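Local coordinates for protein putative isocitrate dehydrogenase, NAD-dependent (Methylococcus capsulatus, PDB 6LKY) that probably catalyses the NAD-dependent oxidative decarboxylation of isocitrate, as expected of a magnesium-dependent member of the isocitrate and isopropylmalate dehydrogenase family, at residues Asn89-Val94 against Glu151-Tyr156; Val115-Glu120 against Thr225-Gly230. The protein carries 1 engineered substitution. All blocks are in the same frame, centred on the assembly; numbering follows the deposited sequence.

How the contacts relate
Both contacts build on neighbouring antiparallel strands of the large mixed sheet, 92-98 in contact 1 and 111-117 in contact 2. Contact 1 packs the start of strand 92-98 against helix 147-163. It is partly buried, mostly apolar and aromatic, and has no direct hydrogen bond between its segments. Contact 2 is buried and polar. There, parallel strand pairing and the asparagine at the start of helix 227-240 hold the turn after strand 111-117. The two contacts touch: Asn93 O lies 2.9 Å from Arg116 N, and Leu90 O lies 2.9 Å from Asn118 ND2. Contact 2 also reaches a bound citric acid through Arg116, whereas contact 1 lies farther from bound ligand.

Contact 1 of 2, residues Asn89-Val94 against Glu151-Tyr156; sequences NLYANV and ERIIRY
Arg152 lies across the ring of Tyr91. Its CD sits over one face of the ring, 3.7 Å from the centroid, in a CH-pi contact. The guanidinium runs on past the ring, nearly in parallel, with the two planes 8° apart. One face of the guanidinium meets Tyr91 CB, which lies 3.5 Å from Arg152 NE. The arginine chain is extended from CG to NE, which carries the charged end along the tyrosine. On Tyr91, CG stands between the backbone N and the carbonyl carbon (chi1 67°). This torsion turns the ring to the Arg152 side chain, with CD1 and CE1 beside Arg152 CG. Its hydroxyl is joined to Arg152 O through a water, 2.8 Å from Tyr91 OH.

Tyr156 forms the second aromatic surface. Ala92 CB sits over the centre of its ring, 3.7 Å from the centroid and 5° off the normal. Val94 CG2 approaches the same ring obliquely, 3.6 Å from Tyr156 CE1. Ile153 CD1 reaches the strand backbone, 3.6 Å from Ala92 CA, and also touches Ala92 CB.

A classic beta bulge opens strand 92-98, where Tyr91 and Ala92 are together opposite Ile252 of strand 248-252. The contact joins this strand to helix 147-163, which packs on the sheet. Ile153 also touches Val115 and Glu117 of strand 111-117 and Phe185 of helix 181-193. Tyr156 reaches Ile252.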
loop_
_atom_site.group_PDB
_atom_site.type_symbol
_atom_site.label_atom_id
_atom_site.label_comp_id
_atom_site.label_asym_id
_atom_site.label_seq_id
_atom_site.Cartn_x
_atom_site.Cartn_y
_atom_site.Cartn_z
ATOM N N ASN A 89 7.107 -24.543 -3.782
ATOM C CA ASN A 89 7.547 -23.760 -4.943
ATOM C C ASN A 89 6.367 -23.126 -5.680
ATOM O O ASN A 89 6.340 -23.074 -6.910
ATOM C CB ASN A 89 8.389 -24.607 -5.909
ATOM C CG ASN A 89 9.584 -25.253 -5.231
ATOM O OD1 ASN A 89 10.124 -24.735 -4.242
ATOM N ND2 ASN A 89 9.999 -26.401 -5.750
ATOM N N LEU A 90 5.390 -22.612 -4.928
ATOM C CA LEU A 90 4.211 -21.986 -5.531
ATOM C C LEU A 90 4.535 -20.510 -5.756
ATOM O O LEU A 90 4.122 -19.626 -5.006
ATOM C CB LEU A 90 2.984 -22.176 -4.642
ATOM C CG LEU A 90 2.788 -23.582 -4.073
ATOM C CD1 LEU A 90 1.658 -23.620 -3.038
ATOM C CD2 LEU A 90 2.508 -24.563 -5.225
ATOM N N TYR A 91 5.297 -20.246 -6.819
ATOM C CA TYR A 91 5.905 -18.936 -6.985
ATOM C C TYR A 91 4.946 -17.865 -7.502
ATOM O O TYR A 91 5.250 -16.676 -7.356
ATOM C CB TYR A 91 7.142 -19.049 -7.889
ATOM C CG TYR A 91 6.843 -19.417 -9.319
ATOM C CD1 TYR A 91 6.529 -18.440 -10.257
ATOM C CD2 TYR A 91 6.856 -20.745 -9.729
ATOM C CE1 TYR A 91 6.246 -18.772 -11.563
ATOM C CE2 TYR A 91 6.576 -21.090 -11.037
ATOM C CZ TYR A 91 6.273 -20.102 -11.950
ATOM O OH TYR A 91 5.998 -20.443 -13.252
ATOM N N ALA A 92 3.799 -18.225 -8.081
ATOM C CA ALA A 92 2.860 -17.229 -8.591
ATOM C C ALA A 92 1.628 -17.162 -7.698
ATOM O O ALA A 92 0.974 -18.179 -7.470
ATOM C CB ALA A 92 2.436 -17.547 -10.027
ATOM N N ASN A 93 1.303 -15.973 -7.199
ATOM C CA ASN A 93 0.096 -15.753 -6.407
ATOM C C ASN A 93 -0.824 -14.891 -7.266
ATOM O O ASN A 93 -0.519 -13.727 -7.524
ATOM C CB ASN A 93 0.444 -15.094 -5.072
ATOM C CG ASN A 93 -0.704 -15.114 -4.063
ATOM O OD1 ASN A 93 -1.875 -15.174 -4.422
ATOM N ND2 ASN A 93 -0.354 -15.076 -2.779
ATOM N N VAL A 94 -1.911 -15.482 -7.753
ATOM C CA VAL A 94 -2.799 -14.873 -8.739
ATOM C C VAL A 94 -4.080 -14.460 -8.032
ATOM O O VAL A 94 -4.786 -15.311 -7.476
ATOM C CB VAL A 94 -3.088 -15.848 -9.894
ATOM C CG1 VAL A 94 -3.940 -15.199 -10.965
ATOM C CG2 VAL A 94 -1.771 -16.400 -10.474
ATOM N N GLU A 151 12.454 -13.565 -13.197
ATOM C CA GLU A 151 12.159 -14.053 -14.539
ATOM C C GLU A 151 10.887 -14.881 -14.553
ATOM O O GLU A 151 10.005 -14.683 -15.401
ATOM C CB GLU A 151 13.329 -14.882 -15.072
ATOM C CG GLU A 151 14.474 -14.050 -15.616
ATOM C CD GLU A 151 15.699 -14.896 -15.887
ATOM O OE1 GLU A 151 15.576 -16.130 -15.750
ATOM O OE2 GLU A 151 16.777 -14.338 -16.221
ATOM N N ARG A 152 10.773 -15.824 -13.620
ATOM C CA ARG A 152 9.631 -16.723 -13.701
ATOM C C ARG A 152 8.331 -16.007 -13.340
ATOM O O ARG A 152 7.306 -16.242 -13.995
ATOM C CB ARG A 152 9.868 -17.969 -12.839
ATOM C CG ARG A 152 9.993 -17.747 -11.334
ATOM C CD ARG A 152 10.214 -19.088 -10.613
ATOM N NE ARG A 152 10.377 -18.919 -9.170
ATOM C CZ ARG A 152 10.644 -19.914 -8.329
ATOM N NH1 ARG A 152 10.779 -21.152 -8.785
ATOM N NH2 ARG A 152 10.761 -19.675 -7.027
ATOM N N ILE A 153 8.345 -15.086 -12.356
ATOM C CA ILE A 153 7.077 -14.415 -12.041
ATOM C C ILE A 153 6.663 -13.466 -13.169
ATOM O O ILE A 153 5.469 -13.354 -13.496
ATOM C CB ILE A 153 7.116 -13.703 -10.664
ATOM C CG1 ILE A 153 5.691 -13.323 -10.233
ATOM C CG2 ILE A 153 7.972 -12.432 -10.671
ATOM C CD1 ILE A 153 4.771 -14.530 -10.006
ATOM N N ILE A 154 7.623 -12.796 -13.814
ATOM C CA ILE A 154 7.232 -11.850 -14.859
ATOM C C ILE A 154 6.780 -12.592 -16.121
ATOM O O ILE A 154 5.791 -12.199 -16.768
ATOM C CB ILE A 154 8.370 -10.852 -15.142
ATOM C CG1 ILE A 154 8.588 -9.935 -13.920
ATOM C CG2 ILE A 154 8.053 -10.023 -16.417
ATOM C CD1 ILE A 154 10.024 -9.382 -13.779
ATOM N N ARG A 155 7.470 -13.686 -16.485
ATOM C CA ARG A 155 6.968 -14.509 -17.579
ATOM C C ARG A 155 5.589 -15.069 -17.253
ATOM O O ARG A 155 4.722 -15.129 -18.135
ATOM C CB ARG A 155 7.937 -15.650 -17.896
ATOM C CG ARG A 155 9.245 -15.198 -18.507
ATOM C CD ARG A 155 9.866 -16.273 -19.370
ATOM N NE ARG A 155 10.936 -15.714 -20.189
ATOM C CZ ARG A 155 12.218 -15.763 -19.848
ATOM N NH1 ARG A 155 12.574 -16.377 -18.726
ATOM N NH2 ARG A 155 13.140 -15.226 -20.638
ATOM N N TYR A 156 5.359 -15.494 -16.000
ATOM C CA TYR A 156 4.024 -15.967 -15.645
ATOM C C TYR A 156 2.985 -14.888 -15.889
ATOM O O TYR A 156 1.890 -15.182 -16.376
ATOM C CB TYR A 156 3.945 -16.434 -14.189
ATOM C CG TYR A 156 2.585 -17.044 -13.861
ATOM C CD1 TYR A 156 1.474 -16.244 -13.641
ATOM C CD2 TYR A 156 2.417 -18.420 -13.800
ATOM C CE1 TYR A 156 0.239 -16.787 -13.377
ATOM C CE2 TYR A 156 1.184 -18.977 -13.519
ATOM C CZ TYR A 156 0.100 -18.155 -13.318
ATOM O OH TYR A 156 -1.139 -18.692 -13.042
HETATM O O HOH W 1 6.826 -18.713 -15.265
#

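Contact 2 of 2, residues Val115-Glu120 against Thr225-Gly230; sequences VRENTE and TTNLFG
Asn227 uses both ends of its side-chain amide to tie the start of helix 227-240 to the segment 115-120. Its OD1 accepts a hydrogen bond from Arg116 NH1 at 2.7 Å, with the donor nearly in line with the C=O bond. The NH1 partner lies 24° out of the guanidinium plane. On the other end, Asn227 ND2 donates to Glu120 O at 3.1 Å. Water 2 links Asn227 N to Glu117 OE1.

Arg116 reaches the asparagine with a chain bent at chi2 and chi3. The bend turns the guanidinium 72° from the amide plane. It also sets CD unusually close to Asn227 O, a detail of the model that is doubtful. NH1 also binds the citric acid molecule, probably from the crystallisation liquor. A leucine here would probably leave Asn227 OD1 without its charged donor and the citric acid without one of its hydrogen bonds. Near the root of the arginine, Gly230 CA packs against Arg116 CB at 3.8 Å.

Thr225 pairs with the strand in parallel fashion. Its N donates to Val115 O, and its O accepts from Glu117 N at 2.9 Å in a nearly straight bond (176°). Beyond that bond, Glu117 folds its carboxylate over the turn. OE1 takes Glu120 N through its syn lone pair. Glu117 OE2 accepts from Thr119 N and, at a rather short 2.5 Å, from Thr119 OG1.

The contact joins neighbouring strands 111-117 and 222-225 where the latter runs into helix 227-240. Strand 92-98 flanks 111-117 across the sheet, and Val115 packs on helix 147-163. Leu228 and Phe229 meet Phe229 and Leu228 of the second subunit.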
loop_
_atom_site.group_PDB
_atom_site.type_symbol
_atom_site.label_atom_id
_atom_site.label_comp_id
_atom_site.label_asym_id
_atom_site.label_seq_id
_atom_site.Cartn_x
_atom_site.Cartn_y
_atom_site.Cartn_z
ATOM N N VAL A 115 -0.585 -10.353 -9.993
ATOM C CA VAL A 115 0.340 -11.471 -10.038
ATOM C C VAL A 115 1.507 -11.120 -9.121
ATOM O O VAL A 115 2.374 -10.305 -9.476
ATOM C CB VAL A 115 0.792 -11.759 -11.480
ATOM C CG1 VAL A 115 1.791 -12.905 -11.530
ATOM C CG2 VAL A 115 -0.435 -12.075 -12.355
ATOM N N ARG A 116 1.529 -11.748 -7.949
ATOM C CA ARG A 116 2.471 -11.445 -6.884
ATOM C C ARG A 116 3.499 -12.562 -6.794
ATOM O O ARG A 116 3.139 -13.744 -6.677
ATOM C CB ARG A 116 1.752 -11.251 -5.530
ATOM C CG ARG A 116 2.356 -12.068 -4.377
ATOM C CD ARG A 116 2.331 -11.412 -3.015
ATOM N NE ARG A 116 1.204 -11.844 -2.219
ATOM C CZ ARG A 116 1.211 -12.096 -0.911
ATOM N NH1 ARG A 116 2.321 -12.025 -0.185
ATOM N NH2 ARG A 116 0.083 -12.475 -0.330
ATOM N N GLU A 117 4.773 -12.184 -6.887
ATOM C CA GLU A 117 5.851 -13.103 -6.561
ATOM C C GLU A 117 5.658 -13.626 -5.143
ATOM O O GLU A 117 5.412 -12.860 -4.211
ATOM C CB GLU A 117 7.208 -12.403 -6.698
ATOM C CG GLU A 117 8.383 -13.366 -6.889
ATOM C CD GLU A 117 8.692 -14.189 -5.639
ATOM O OE1 GLU A 117 8.714 -13.603 -4.524
ATOM O OE2 GLU A 117 8.900 -15.420 -5.765
ATOM N N ASN A 118 5.773 -14.935 -4.982
ATOM C CA ASN A 118 5.209 -15.601 -3.828
ATOM C C ASN A 118 6.245 -16.268 -2.947
ATOM O O ASN A 118 5.870 -16.841 -1.919
ATOM C CB ASN A 118 4.198 -16.656 -4.306
ATOM C CG ASN A 118 2.976 -16.769 -3.413
ATOM O OD1 ASN A 118 2.629 -15.845 -2.675
ATOM N ND2 ASN A 118 2.287 -17.906 -3.510
ATOM N N THR A 119 7.533 -16.215 -3.301
ATOM C CA THR A 119 8.527 -17.007 -2.595
ATOM C C THR A 119 9.695 -16.222 -2.007
ATOM O O THR A 119 10.416 -16.787 -1.181
ATOM C CB THR A 119 9.108 -18.105 -3.513
ATOM O OG1 THR A 119 9.754 -17.500 -4.637
ATOM C CG2 THR A 119 8.018 -19.056 -3.996
ATOM N N GLU A 120 9.936 -14.972 -2.416
ATOM C CA GLU A 120 11.115 -14.274 -1.890
ATOM C C GLU A 120 10.792 -12.820 -1.521
ATOM O O GLU A 120 9.756 -12.559 -0.893
ATOM C CB GLU A 120 12.275 -14.373 -2.900
ATOM C CG GLU A 120 11.905 -13.984 -4.345
ATOM C CD GLU A 120 13.065 -14.128 -5.346
ATOM O OE1 GLU A 120 13.895 -15.054 -5.181
ATOM O OE2 GLU A 120 13.132 -13.330 -6.319
ATOM N N THR A 225 4.205 -7.882 -9.560
ATOM C CA THR A 225 4.984 -7.194 -8.542
ATOM C C THR A 225 5.557 -8.203 -7.559
ATOM O O THR A 225 5.315 -9.415 -7.653
ATOM C CB THR A 225 4.135 -6.114 -7.857
ATOM O OG1 THR A 225 4.982 -5.284 -7.058
ATOM C CG2 THR A 225 3.060 -6.725 -6.998
ATOM N N THR A 226 6.360 -7.684 -6.634
ATOM C CA THR A 226 7.047 -8.497 -5.644
ATOM C C THR A 226 6.124 -8.768 -4.449
ATOM O O THR A 226 5.009 -8.248 -4.353
ATOM C CB THR A 226 8.373 -7.833 -5.250
ATOM O OG1 THR A 226 8.152 -6.460 -4.938
ATOM C CG2 THR A 226 9.364 -7.886 -6.426
ATOM N N ASN A 227 6.625 -9.578 -3.513
ATOM C CA ASN A 227 5.796 -10.245 -2.510
ATOM C C ASN A 227 4.995 -9.249 -1.661
ATOM O O ASN A 227 3.756 -9.272 -1.649
ATOM C CB ASN A 227 6.718 -11.126 -1.648
ATOM C CG ASN A 227 6.072 -12.442 -1.221
ATOM O OD1 ASN A 227 4.891 -12.486 -0.889
ATOM N ND2 ASN A 227 6.856 -13.530 -1.241
ATOM N N LEU A 228 5.685 -8.351 -0.947
ATOM C CA LEU A 228 4.970 -7.444 -0.047
ATOM C C LEU A 228 4.080 -6.471 -0.820
ATOM O O LEU A 228 2.960 -6.156 -0.387
ATOM C CB LEU A 228 5.956 -6.690 0.849
ATOM C CG LEU A 228 5.312 -5.756 1.886
ATOM C CD1 LEU A 228 4.357 -6.518 2.785
ATOM C CD2 LEU A 228 6.352 -5.034 2.737
ATOM N N PHE A 229 4.582 -5.930 -1.932
ATOM C CA PHE A 229 3.765 -5.004 -2.713
ATOM C C PHE A 229 2.521 -5.704 -3.249
ATOM O O PHE A 229 1.432 -5.120 -3.266
ATOM C CB PHE A 229 4.567 -4.409 -3.874
ATOM C CG PHE A 229 5.709 -3.538 -3.457
ATOM C CD1 PHE A 229 5.818 -3.071 -2.145
ATOM C CD2 PHE A 229 6.700 -3.187 -4.381
ATOM C CE1 PHE A 229 6.900 -2.263 -1.758
ATOM C CE2 PHE A 229 7.783 -2.382 -4.004
ATOM C CZ PHE A 229 7.882 -1.919 -2.687
ATOM N N GLY A 230 2.659 -6.964 -3.674
ATOM C CA GLY A 230 1.495 -7.708 -4.138
ATOM C C GLY A 230 0.470 -7.900 -3.042
ATOM O O GLY A 230 -0.735 -7.724 -3.264
HETATM O O HOH W 2 9.062 -10.857 -4.218
HETATM O O HOH W 3 3.970 -15.067 -0.071
#